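Local coordinates for protein ML032222a iGluR (Mnemiopsis leidyi, PDB 4YKI) that binds glycine in the ligand-binding domain of an ionotropic glutamate receptor, and so probably triggers opening of its ion channel, at residues F20-T25 against E246-G251; W138-I141 against P146-L149; S156-L161 against E207-F212; N172-T177 against F183-E188. One frame throughout, in Å; residues are numbered along the deposited sequence. Where two conformers were deposited one is given.

Contact 1 closes a chain loop of 220 residues, and the other three lie nested within it. Contact 2 comes first, then contact 3, whose loop in turn encloses contact 4. Contacts 2, 3 and 4 crowd round one mixed sheet, with centres 9 to 15 Å apart. Strands 137-141 and 183-188, of contacts 2 and 4, are sheet neighbours joined at G139, while strand 202-218 brings in contact 3; W138 NE1 probably bonds L161 O between contacts 2 and 3. Contact 1 stands apart, its centre 19 to 27 Å from theirs. This separation fits the two-lobed periplasmic-binding-protein fold, which holds glycine between its lobes.

Contact 1 (F20-T25 against E246-G251); sequences FMFFAT and EKWSSG
W248 gives its indole N-H, at NE1, to OD2 of D40, and the same carboxylate oxygen takes a salt bridge from K247 NZ. Two donors from successive residues near the end of helix 240-248 thus hold one acceptor, which should limit rotation of the indole about its CB-CG bond. The K247 chain supports the ring as well: its CE carbon lies 3.2 Å above one face of the W248 ring, offset toward the rim. With the nitrogen engaged in this way, it is the benzo part of the indole that meets strand 22-23. F22 CE1 approaches W248 CE3 at 3.7 Å and W248 CZ3 at nearly the same separation, so a single ring corner of the phenylalanine does most of the touching. The planes are inclined at 37° and the centroid of the F22 ring is 5.6 Å from that of the six-membered W248 ring; this is an oblique aromatic pair, neither a stack nor a T-shape. Both side chains have CG anti to the carbonyl carbon (chi1 -63° for F22, -72° for W248), which sends each ring toward the other segment. Just before the strand, F20 and M21 both face E17 in a classic beta bulge. F22 bonds through its backbone to S35 of antiparallel strand 34-35, and W248 also packs on M37 of helix 37-49, so the aromatic pair joins the end of helix 240-248 to this small hairpin sheet.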
loop_
_atom_site.group_PDB
_atom_site.type_symbol
_atom_site.label_atom_id
_atom_site.label_comp_id
_atom_site.label_asym_id
_atom_site.label_seq_id
_atom_site.Cartn_x
_atom_site.Cartn_y
_atom_site.Cartn_z
ATOM N N PHE B 20 6.379 13.822 -8.914
ATOM C CA PHE B 20 5.860 12.711 -9.685
ATOM C C PHE B 20 5.905 12.983 -11.189
ATOM O O PHE B 20 6.340 12.121 -11.955
ATOM C CB PHE B 20 4.451 12.397 -9.202
ATOM C CG PHE B 20 4.407 11.990 -7.753
ATOM C CD1 PHE B 20 4.913 10.771 -7.354
ATOM C CD2 PHE B 20 3.914 12.848 -6.788
ATOM C CE1 PHE B 20 4.905 10.401 -6.021
ATOM C CE2 PHE B 20 3.904 12.483 -5.451
ATOM C CZ PHE B 20 4.401 11.264 -5.065
ATOM N N MET B 21 5.492 14.179 -11.593
ATOM C CA MET B 21 5.546 14.614 -12.994
ATOM C C MET B 21 5.894 16.090 -13.048
ATOM O O MET B 21 5.368 16.893 -12.273
ATOM C CB MET B 21 4.230 14.399 -13.732
ATOM C CG MET B 21 3.940 12.960 -14.100
ATOM S SD MET B 21 5.193 12.289 -15.208
ATOM C CE MET B 21 4.146 11.439 -16.367
ATOM N N PHE B 22 6.783 16.396 -13.993
ATOM C CA PHE B 22 7.166 17.740 -14.396
ATOM C C PHE B 22 6.791 17.858 -15.878
ATOM O O PHE B 22 7.101 16.959 -16.659
ATOM C CB PHE B 22 8.683 17.937 -14.266
ATOM C CG PHE B 22 9.224 17.830 -12.855
ATOM C CD1 PHE B 22 9.393 16.596 -12.242
ATOM C CD2 PHE B 22 9.651 18.961 -12.185
ATOM C CE1 PHE B 22 9.907 16.508 -10.962
ATOM C CE2 PHE B 22 10.180 18.869 -10.914
ATOM C CZ PHE B 22 10.313 17.652 -10.307
ATOM N N PHE B 23 6.140 18.957 -16.255
ATOM C CA PHE B 23 5.725 19.190 -17.644
ATOM C C PHE B 23 6.344 20.484 -18.149
ATOM O O PHE B 23 6.059 21.559 -17.634
ATOM C CB PHE B 23 4.189 19.264 -17.760
ATOM C CG PHE B 23 3.698 19.557 -19.157
ATOM C CD1 PHE B 23 3.846 18.627 -20.158
ATOM C CD2 PHE B 23 3.106 20.775 -19.468
ATOM C CE1 PHE B 23 3.418 18.890 -21.438
ATOM C CE2 PHE B 23 2.661 21.033 -20.756
ATOM C CZ PHE B 23 2.830 20.093 -21.743
ATOM N N ALA B 24 7.207 20.371 -19.147
ATOM C CA ALA B 24 7.801 21.531 -19.786
ATOM C C ALA B 24 6.816 22.102 -20.796
ATOM O O ALA B 24 6.213 21.358 -21.567
ATOM C CB ALA B 24 9.102 21.157 -20.464
ATOM N N THR B 25 6.650 23.422 -20.791
ATOM C CA THR B 25 5.630 24.082 -21.601
ATOM C C THR B 25 6.198 24.675 -22.885
ATOM O O THR B 25 5.469 25.298 -23.653
ATOM C CB THR B 25 4.938 25.181 -20.802
ATOM O OG1 THR B 25 5.922 26.075 -20.283
ATOM C CG2 THR B 25 4.159 24.576 -19.632
ATOM N N GLU B 246 13.966 8.523 -3.894
ATOM C CA GLU B 246 15.228 9.145 -3.503
ATOM C C GLU B 246 15.774 10.064 -4.605
ATOM O O GLU B 246 16.269 11.158 -4.325
ATOM C CB GLU B 246 16.251 8.066 -3.134
ATOM C CG GLU B 246 17.655 8.580 -2.844
ATOM C CD GLU B 246 17.764 9.316 -1.520
ATOM O OE1 GLU B 246 16.776 9.331 -0.753
ATOM O OE2 GLU B 246 18.852 9.874 -1.243
ATOM N N LYS B 247 15.705 9.611 -5.853
ATOM C CA LYS B 247 16.175 10.406 -6.982
ATOM C C LYS B 247 15.432 11.725 -7.111
ATOM O O LYS B 247 16.049 12.769 -7.324
ATOM C CB LYS B 247 15.976 9.620 -8.278
ATOM C CG LYS B 247 16.282 10.410 -9.552
ATOM C CD LYS B 247 16.113 9.543 -10.782
ATOM C CE LYS B 247 16.233 10.367 -12.057
ATOM N NZ LYS B 247 15.979 9.521 -13.269
ATOM N N TRP B 248 14.111 11.679 -6.986
ATOM C CA TRP B 248 13.266 12.808 -7.366
ATOM C C TRP B 248 12.806 13.705 -6.222
ATOM O O TRP B 248 12.543 14.891 -6.440
ATOM C CB TRP B 248 12.025 12.309 -8.119
ATOM C CG TRP B 248 12.343 11.838 -9.474
ATOM C CD1 TRP B 248 12.437 10.549 -9.905
ATOM C CD2 TRP B 248 12.623 12.663 -10.604
ATOM N NE1 TRP B 248 12.771 10.524 -11.242
ATOM C CE2 TRP B 248 12.886 11.812 -11.691
ATOM C CE3 TRP B 248 12.686 14.048 -10.797
ATOM C CZ2 TRP B 248 13.206 12.306 -12.958
ATOM C CZ3 TRP B 248 12.996 14.532 -12.040
ATOM C CH2 TRP B 248 13.263 13.671 -13.108
ATOM N N SER B 249 12.646 13.167 -5.018
ATOM C CA SER B 249 12.128 14.010 -3.947
ATOM C C SER B 249 13.242 14.908 -3.427
ATOM O O SER B 249 14.428 14.568 -3.496
ATOM C CB SER B 249 11.487 13.185 -2.841
ATOM O OG SER B 249 12.449 12.389 -2.200
ATOM N N SER B 250 12.852 16.059 -2.893
ATOM C CA SER B 250 13.802 17.066 -2.442
ATOM C C SER B 250 14.457 16.633 -1.138
ATOM O O SER B 250 13.834 15.970 -0.305
ATOM C CB SER B 250 13.098 18.418 -2.275
ATOM O OG SER B 250 11.978 18.323 -1.411
ATOM N N GLY B 251 15.725 17.002 -0.980
ATOM C CA GLY B 251 16.500 16.637 0.188
ATOM C C GLY B 251 17.030 17.894 0.836
ATOM O O GLY B 251 16.729 19.005 0.391
#

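Contact 2 (W138-I141 against P146-L149); sequences WGVI and PETL
The side chain of E147 leaves its helix toward strand 137-141 and makes its closest approach at the first carbon: CB lies 3.6 Å from I141 O and 3.8 Å from V140 CG2. One bond further, CG is still within 4.0 Å of V140 CG2. That methyl does all of the valine's touching. Because CG of E147 is anti to its backbone N (chi1 -178°) and the chain continues extended, the carboxylate is carried beyond the valine, and the two side chains cross at about a right angle. CD passes 4.1 Å from I141 O. At the tip, OE1 accepts a hydrogen bond from the backbone N of S143, in the turn that connects strand to helix, so the polar end closes back on the turn while the aliphatic part packs on the strand. The backbones are joined through one water, which donates to I141 O at 2.8 Å and accepts from E147 N at 2.9 Å. It therefore satisfies both a carbonyl at the strand's end and an N-H in the first turn of the helix. R144, in the connection, and H145, the first residue of helix 145-152, line the glycine pocket. Within the fold, V140 and E147 both rest on V162 of helix 157-164, I141 packs on F185 of strand 183-188, and L149, further along helix 145-152, reaches E237 of the second subunit.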
loop_
_atom_site.group_PDB
_atom_site.type_symbol
_atom_site.label_atom_id
_atom_site.label_comp_id
_atom_site.label_asym_id
_atom_site.label_seq_id
_atom_site.Cartn_x
_atom_site.Cartn_y
_atom_site.Cartn_z
ATOM N N TRP B 138 -8.453 29.048 5.091
ATOM C CA TRP B 138 -8.009 27.703 4.777
ATOM C C TRP B 138 -8.647 27.239 3.490
ATOM O O TRP B 138 -9.602 27.854 2.996
ATOM C CB TRP B 138 -8.366 26.731 5.912
ATOM C CG TRP B 138 -9.832 26.490 6.070
ATOM C CD1 TRP B 138 -10.569 25.516 5.464
ATOM C CD2 TRP B 138 -10.745 27.251 6.865
ATOM N NE1 TRP B 138 -11.888 25.621 5.837
ATOM C CE2 TRP B 138 -12.018 26.683 6.692
ATOM C CE3 TRP B 138 -10.612 28.355 7.703
ATOM C CZ2 TRP B 138 -13.147 27.173 7.354
ATOM C CZ3 TRP B 138 -11.738 28.849 8.339
ATOM C CH2 TRP B 138 -12.988 28.261 8.157
ATOM N N GLY B 139 -8.125 26.155 2.930
ATOM C CA GLY B 139 -8.737 25.593 1.747
ATOM C C GLY B 139 -8.163 24.266 1.333
ATOM O O GLY B 139 -7.129 23.814 1.820
ATOM N N VAL B 140 -8.884 23.661 0.401
ATOM C CA VAL B 140 -8.462 22.489 -0.338
ATOM C C VAL B 140 -8.637 22.765 -1.827
ATOM O O VAL B 140 -9.407 23.639 -2.215
ATOM C CB VAL B 140 -9.306 21.222 0.019
ATOM C CG1 VAL B 140 -9.077 20.805 1.445
ATOM C CG2 VAL B 140 -10.810 21.450 -0.266
ATOM N N ILE B 141 -7.942 22.007 -2.656
ATOM C CA ILE B 141 -8.064 22.149 -4.097
ATOM C C ILE B 141 -9.344 21.465 -4.551
ATOM O O ILE B 141 -9.632 20.322 -4.160
ATOM C CB ILE B 141 -6.845 21.550 -4.795
ATOM C CG1 ILE B 141 -5.567 22.324 -4.419
ATOM C CG2 ILE B 141 -7.050 21.492 -6.299
ATOM C CD1 ILE B 141 -4.268 21.578 -4.715
ATOM N N PRO B 146 -8.088 15.140 -1.499
ATOM C CA PRO B 146 -8.366 15.591 -0.131
ATOM C C PRO B 146 -9.787 16.142 0.030
ATOM O O PRO B 146 -10.468 15.805 0.993
ATOM C CB PRO B 146 -7.274 16.645 0.120
ATOM C CG PRO B 146 -6.129 16.200 -0.768
ATOM C CD PRO B 146 -6.826 15.709 -2.015
ATOM N N GLU B 147 -10.238 16.972 -0.904
ATOM C CA GLU B 147 -11.611 17.477 -0.890
ATOM C C GLU B 147 -12.615 16.324 -0.821
ATOM O O GLU B 147 -13.555 16.360 -0.037
ATOM C CB GLU B 147 -11.861 18.318 -2.134
ATOM C CG GLU B 147 -13.254 18.933 -2.172
ATOM C CD GLU B 147 -13.595 19.558 -3.504
ATOM O OE1 GLU B 147 -13.564 18.823 -4.514
ATOM O OE2 GLU B 147 -13.904 20.768 -3.537
ATOM N N THR B 148 -12.413 15.310 -1.651
ATOM C CA THR B 148 -13.326 14.174 -1.659
ATOM C C THR B 148 -13.347 13.465 -0.307
ATOM O O THR B 148 -14.421 13.144 0.223
ATOM C CB THR B 148 -12.947 13.200 -2.778
ATOM O OG1 THR B 148 -13.282 13.790 -4.039
ATOM C CG2 THR B 148 -13.718 11.906 -2.656
ATOM N N LEU B 149 -12.175 13.224 0.269
ATOM C CA LEU B 149 -12.141 12.569 1.574
ATOM C C LEU B 149 -12.816 13.383 2.645
ATOM O O LEU B 149 -13.536 12.832 3.475
ATOM C CB LEU B 149 -10.724 12.235 2.015
ATOM C CG LEU B 149 -10.005 11.105 1.296
ATOM C CD1 LEU B 149 -8.753 10.715 2.118
ATOM C CD2 LEU B 149 -10.926 9.912 1.060
HETATM O O HOH W 1 -8.332 18.565 -2.476
#

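Contact 3 (S156-L161 against E207-F212); sequences SRYSRL and EEFQSF
Helix 157-164 meets the long strand 202-218 of the mixed sheet through one aromatic pair, Y158 and F209. The evidence is a single close approach: Y158 CE1 lies 4.1 Å from F209 CE2, and the ring centroids are 6.0 Å apart. The planes are inclined at 38°, too steep for a parallel stack and too shallow for an edge-to-face pair, so the contact is oblique on both rings. The two side chains run past each other in opposite directions and bridge a wide gap, since the nearest CA atoms, those of Y158 and F209, are 12.1 Å apart. F209 places CG between its backbone N and carbonyl carbon (chi1 58°), the sterically less comfortable choice, and this brings its ring toward the helix. In the same strand region, E207 O lies in the plane of the F209 ring at its edge, 3.7 Å from CD1, where it faces the slightly positive ring hydrogens. The Y158 hydroxyl has its partner elsewhere, in Q126 NE2, and its ring also meets that of H153 with planes at about 30° and packs on L150 of helix 145-152. F209 rests on I113 of neighbouring strand 109-118, and S211 OG is hydrogen-bonded to R236 NE of the second subunit. Between helix and strand the attraction is thus apolar, at ordinary van der Waals range and with just 65 Å² buried; the tilt of each ring is probably set more by its own surroundings than by the other ring.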
loop_
_atom_site.group_PDB
_atom_site.type_symbol
_atom_site.label_atom_id
_atom_site.label_comp_id
_atom_site.label_asym_id
_atom_site.label_seq_id
_atom_site.Cartn_x
_atom_site.Cartn_y
_atom_site.Cartn_z
ATOM N N SER B 156 -19.360 15.183 9.629
ATOM C CA SER B 156 -19.699 16.230 8.672
ATOM C C SER B 156 -19.047 17.585 8.959
ATOM O O SER B 156 -19.120 18.491 8.133
ATOM C CB SER B 156 -21.214 16.360 8.556
ATOM O OG SER B 156 -21.738 15.226 7.873
ATOM N N ARG B 157 -18.383 17.726 10.101
ATOM C CA ARG B 157 -17.587 18.918 10.337
ATOM C C ARG B 157 -16.468 19.012 9.294
ATOM O O ARG B 157 -16.023 20.108 8.970
ATOM C CB ARG B 157 -17.017 18.945 11.746
ATOM C CG ARG B 157 -18.093 19.124 12.808
ATOM C CD ARG B 157 -17.497 19.095 14.203
ATOM N NE ARG B 157 -16.892 17.800 14.490
ATOM C CZ ARG B 157 -16.196 17.516 15.585
ATOM N NH1 ARG B 157 -16.022 18.431 16.529
ATOM N NH2 ARG B 157 -15.678 16.309 15.733
ATOM N N TYR B 158 -16.024 17.880 8.744
ATOM C CA TYR B 158 -15.021 17.941 7.681
ATOM C C TYR B 158 -15.634 18.479 6.379
ATOM O O TYR B 158 -14.960 19.164 5.609
ATOM C CB TYR B 158 -14.313 16.585 7.477
ATOM C CG TYR B 158 -13.355 16.272 8.607
ATOM C CD1 TYR B 158 -12.072 16.806 8.639
ATOM C CD2 TYR B 158 -13.759 15.487 9.672
ATOM C CE1 TYR B 158 -11.214 16.539 9.684
ATOM C CE2 TYR B 158 -12.913 15.213 10.716
ATOM C CZ TYR B 158 -11.634 15.744 10.720
ATOM O OH TYR B 158 -10.771 15.505 11.758
ATOM N N SER B 159 -16.891 18.151 6.097
ATOM C CA SER B 159 -17.595 18.800 4.997
ATOM C C SER B 159 -17.695 20.313 5.213
ATOM O O SER B 159 -17.591 21.079 4.258
ATOM C CB SER B 159 -19.000 18.211 4.814
ATOM O OG SER B 159 -18.975 16.980 4.134
ATOM N N ARG B 160 -17.932 20.735 6.452
ATOM C CA ARG B 160 -17.939 22.164 6.756
ATOM C C ARG B 160 -16.621 22.809 6.370
ATOM O O ARG B 160 -16.602 23.916 5.832
ATOM C CB ARG B 160 -18.185 22.441 8.233
ATOM C CG ARG B 160 -19.587 22.236 8.705
ATOM C CD ARG B 160 -19.788 22.807 10.107
ATOM N NE ARG B 160 -19.473 24.227 10.104
ATOM C CZ ARG B 160 -19.278 24.993 11.171
ATOM N NH1 ARG B 160 -19.402 24.506 12.404
ATOM N NH2 ARG B 160 -18.951 26.261 10.989
ATOM N N LEU B 161 -15.505 22.142 6.668
ATOM C CA LEU B 161 -14.203 22.701 6.298
ATOM C C LEU B 161 -14.129 22.965 4.810
ATOM O O LEU B 161 -13.615 23.992 4.380
ATOM C CB LEU B 161 -13.050 21.763 6.669
ATOM C CG LEU B 161 -12.620 21.755 8.124
ATOM C CD1 LEU B 161 -11.495 20.761 8.295
ATOM C CD2 LEU B 161 -12.172 23.133 8.626
ATOM N N GLU B 207 -0.973 15.959 13.292
ATOM C CA GLU B 207 -0.402 14.825 12.600
ATOM C C GLU B 207 -1.182 14.555 11.325
ATOM O O GLU B 207 -2.290 15.028 11.146
ATOM C CB GLU B 207 -0.451 13.582 13.493
ATOM C CG GLU B 207 0.284 13.712 14.832
ATOM C CD GLU B 207 1.774 13.869 14.655
ATOM O OE1 GLU B 207 2.360 13.102 13.864
ATOM O OE2 GLU B 207 2.362 14.767 15.299
ATOM N N GLU B 208 -0.609 13.733 10.472
ATOM C CA GLU B 208 -1.332 13.282 9.292
ATOM C C GLU B 208 -2.522 12.442 9.719
ATOM O O GLU B 208 -2.502 11.836 10.807
ATOM C CB GLU B 208 -0.398 12.512 8.373
ATOM C CG GLU B 208 0.690 13.401 7.841
ATOM C CD GLU B 208 1.519 12.788 6.749
ATOM O OE1 GLU B 208 1.165 11.692 6.255
ATOM O OE2 GLU B 208 2.535 13.421 6.371
ATOM N N PHE B 209 -3.571 12.435 8.907
ATOM C CA PHE B 209 -4.763 11.634 9.145
ATOM C C PHE B 209 -5.288 11.074 7.832
ATOM O O PHE B 209 -4.976 11.613 6.776
ATOM C CB PHE B 209 -5.844 12.428 9.891
ATOM C CG PHE B 209 -6.286 13.698 9.200
ATOM C CD1 PHE B 209 -5.505 14.844 9.240
ATOM C CD2 PHE B 209 -7.513 13.753 8.560
ATOM C CE1 PHE B 209 -5.921 16.000 8.621
ATOM C CE2 PHE B 209 -7.931 14.927 7.942
ATOM C CZ PHE B 209 -7.140 16.037 7.990
ATOM N N GLN B 210 -6.073 10.007 7.925
ATOM C CA GLN B 210 -6.519 9.203 6.787
ATOM C C GLN B 210 -5.350 8.382 6.231
ATOM O O GLN B 210 -4.188 8.802 6.254
ATOM C CB GLN B 210 -7.145 10.018 5.641
ATOM C CG GLN B 210 -8.438 10.741 5.945
ATOM C CD GLN B 210 -9.642 9.810 6.073
ATOM O OE1 GLN B 210 -9.734 8.740 5.442
ATOM N NE2 GLN B 210 -10.572 10.213 6.912
ATOM N N SER B 211 -5.680 7.201 5.751
ATOM C CA SER B 211 -4.725 6.292 5.159
ATOM C C SER B 211 -5.169 5.929 3.773
ATOM O O SER B 211 -6.280 5.426 3.603
ATOM C CB SER B 211 -4.690 5.035 6.014
ATOM O OG SER B 211 -3.917 4.021 5.424
ATOM N N PHE B 212 -4.294 6.130 2.788
ATOM C CA PHE B 212 -4.596 5.785 1.405
ATOM C C PHE B 212 -3.288 5.514 0.649
ATOM O O PHE B 212 -2.213 5.528 1.237
ATOM C CB PHE B 212 -5.476 6.866 0.745
ATOM C CG PHE B 212 -4.849 8.228 0.707
ATOM C CD1 PHE B 212 -4.995 9.091 1.759
ATOM C CD2 PHE B 212 -4.112 8.640 -0.393
ATOM C CE1 PHE B 212 -4.414 10.333 1.741
ATOM C CE2 PHE B 212 -3.514 9.881 -0.414
ATOM C CZ PHE B 212 -3.672 10.730 0.665
#

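Contact 4 (N172-T177 against F183-E188); sequences NHAIET and FVFIDE. With GLY (glycine), chain E.
F183 and F185 each turn a ring face toward helix 171-179, and each receives one methyl group. T177 CG2 sits almost exactly over the F183 ring, 3.6 Å from its centroid and 10° off the normal, a CH-pi contact centred well enough that all six ring carbons lie within 3.6 to 4.0 Å of T177 CG2. A174 CB stands over F185 less centrally, 21° off the normal and displaced toward the rim, so that F185 CZ comes within 3.3 Å of it. In both phenylalanines CG is anti to the backbone N (chi1 -167° in F183), which projects the rings from the strand toward the helix. The threonine is steadied by its hydroxyl: OG1 donates to H173 O at 2.8 Å, while T177 N reaches that oxygen from the opposite face of the carbonyl plane, at 2.9 Å. With an alanine in place of F183, the T177 methyl would probably lose the surface it lies on and a gap would open between helix and strand. At the far end of the strand E188 turns to the ligand, its OE1 accepting from the glycine N at 2.7 Å; Y214 OH and S93 OG hold the same carboxylate. Strand 183-188 runs antiparallel to 109-118. Strand 166-168, helix 171-179 and strand 183-188 make a beta-alpha-beta crossover, with parallel strand 137-141 between the two strands; L168 of the first also touches A174 and T177.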
loop_
_atom_site.group_PDB
_atom_site.type_symbol
_atom_site.label_atom_id
_atom_site.label_comp_id
_atom_site.label_asym_id
_atom_site.label_seq_id
_atom_site.Cartn_x
_atom_site.Cartn_y
_atom_site.Cartn_z
ATOM N N ASN B 172 -0.389 24.960 -7.661
ATOM C CA ASN B 172 0.308 26.244 -7.678
ATOM C C ASN B 172 -0.475 27.327 -6.962
ATOM O O ASN B 172 0.092 28.084 -6.181
ATOM C CB ASN B 172 0.620 26.685 -9.106
ATOM C CG ASN B 172 1.713 25.859 -9.751
ATOM O OD1 ASN B 172 2.493 25.187 -9.079
ATOM N ND2 ASN B 172 1.773 25.905 -11.081
ATOM N N HIS B 173 -1.764 27.408 -7.223
ATOM C CA HIS B 173 -2.633 28.387 -6.580
ATOM C C HIS B 173 -2.667 28.154 -5.079
ATOM O O HIS B 173 -2.619 29.108 -4.279
ATOM C CB HIS B 173 -4.046 28.290 -7.170
ATOM C CG HIS B 173 -5.012 29.291 -6.625
ATOM N ND1 HIS B 173 -6.342 28.994 -6.421
ATOM C CD2 HIS B 173 -4.852 30.581 -6.244
ATOM C CE1 HIS B 173 -6.963 30.056 -5.939
ATOM N NE2 HIS B 173 -6.078 31.034 -5.819
ATOM N N ALA B 174 -2.748 26.893 -4.667
ATOM C CA ALA B 174 -2.791 26.567 -3.252
ATOM C C ALA B 174 -1.502 26.983 -2.559
ATOM O O ALA B 174 -1.541 27.568 -1.469
ATOM C CB ALA B 174 -3.016 25.077 -3.058
ATOM N N ILE B 175 -0.359 26.666 -3.148
ATOM C CA ILE B 175 0.928 27.003 -2.538
ATOM C C ILE B 175 1.139 28.531 -2.493
ATOM O O ILE B 175 1.650 29.056 -1.501
ATOM C CB ILE B 175 2.098 26.244 -3.208
ATOM C CG1 ILE B 175 1.960 24.758 -2.869
ATOM C CG2 ILE B 175 3.447 26.811 -2.760
ATOM C CD1 ILE B 175 2.939 23.841 -3.536
ATOM N N GLU B 176 0.726 29.234 -3.542
ATOM C CA GLU B 176 0.793 30.695 -3.574
ATOM C C GLU B 176 -0.072 31.320 -2.480
ATOM O O GLU B 176 0.310 32.314 -1.858
ATOM C CB GLU B 176 0.338 31.205 -4.941
ATOM C CG GLU B 176 0.270 32.729 -5.068
ATOM C CD GLU B 176 -0.322 33.185 -6.393
ATOM O OE1 GLU B 176 -0.749 32.320 -7.192
ATOM O OE2 GLU B 176 -0.361 34.411 -6.633
ATOM N N THR B 177 -1.244 30.749 -2.253
ATOM C CA THR B 177 -2.142 31.222 -1.216
ATOM C C THR B 177 -1.561 30.926 0.161
ATOM O O THR B 177 -1.563 31.812 1.045
ATOM C CB THR B 177 -3.560 30.621 -1.380
ATOM O OG1 THR B 177 -4.058 30.962 -2.675
ATOM C CG2 THR B 177 -4.488 31.186 -0.349
ATOM N N PHE B 183 -2.892 31.175 6.599
ATOM C CA PHE B 183 -3.610 30.238 5.766
ATOM C C PHE B 183 -3.220 28.814 6.153
ATOM O O PHE B 183 -2.031 28.546 6.475
ATOM C CB PHE B 183 -3.306 30.507 4.288
ATOM C CG PHE B 183 -4.249 29.799 3.339
ATOM C CD1 PHE B 183 -5.518 30.294 3.127
ATOM C CD2 PHE B 183 -3.876 28.614 2.707
ATOM C CE1 PHE B 183 -6.397 29.650 2.288
ATOM C CE2 PHE B 183 -4.769 27.957 1.855
ATOM C CZ PHE B 183 -6.008 28.478 1.639
ATOM N N VAL B 184 -4.214 27.923 6.164
ATOM C CA VAL B 184 -3.995 26.495 6.320
ATOM C C VAL B 184 -4.385 25.795 5.001
ATOM O O VAL B 184 -5.530 25.906 4.521
ATOM C CB VAL B 184 -4.837 25.899 7.468
ATOM C CG1 VAL B 184 -4.652 24.377 7.550
ATOM C CG2 VAL B 184 -4.482 26.528 8.802
ATOM N N PHE B 185 -3.441 25.067 4.429
ATOM C CA PHE B 185 -3.666 24.274 3.230
ATOM C C PHE B 185 -3.694 22.814 3.645
ATOM O O PHE B 185 -2.783 22.336 4.313
ATOM C CB PHE B 185 -2.556 24.561 2.212
ATOM C CG PHE B 185 -2.626 23.734 0.941
ATOM C CD1 PHE B 185 -3.832 23.386 0.358
ATOM C CD2 PHE B 185 -1.461 23.326 0.327
ATOM C CE1 PHE B 185 -3.844 22.623 -0.817
ATOM C CE2 PHE B 185 -1.493 22.576 -0.833
ATOM C CZ PHE B 185 -2.689 22.226 -1.381
ATOM N N ILE B 186 -4.762 22.118 3.260
ATOM C CA ILE B 186 -4.956 20.715 3.598
ATOM C C ILE B 186 -4.802 19.907 2.319
ATOM O O ILE B 186 -5.594 20.081 1.388
ATOM C CB ILE B 186 -6.374 20.478 4.188
ATOM C CG1 ILE B 186 -6.621 21.382 5.405
ATOM C CG2 ILE B 186 -6.577 18.996 4.552
ATOM C CD1 ILE B 186 -8.070 21.400 5.904
ATOM N N ASP B 187 -3.794 19.049 2.271
ATOM C CA ASP B 187 -3.504 18.281 1.060
ATOM C C ASP B 187 -2.858 16.942 1.433
ATOM O O ASP B 187 -3.297 16.312 2.395
ATOM C CB ASP B 187 -2.682 19.095 0.042
ATOM C CG ASP B 187 -2.815 18.533 -1.367
ATOM O OD1 ASP B 187 -3.883 18.766 -1.997
ATOM O OD2 ASP B 187 -1.887 17.823 -1.810
ATOM N N GLU B 188 -1.848 16.507 0.671
ATOM C CA GLU B 188 -1.315 15.149 0.767
ATOM C C GLU B 188 0.141 15.185 1.216
ATOM O O GLU B 188 0.942 15.950 0.702
ATOM C CB GLU B 188 -1.461 14.425 -0.583
ATOM C CG GLU B 188 -2.895 14.379 -1.078
ATOM C CD GLU B 188 -3.064 13.686 -2.416
ATOM O OE1 GLU B 188 -2.068 13.541 -3.166
ATOM O OE2 GLU B 188 -4.233 13.335 -2.736
HETATM N N GLY E . -2.957 13.191 -5.724
HETATM C CA GLY E . -4.187 13.993 -5.922
HETATM C C GLY E . -5.387 13.179 -6.340
HETATM O O GLY E . -6.484 13.772 -6.425
HETATM O OXT GLY E . -5.247 11.965 -6.604
#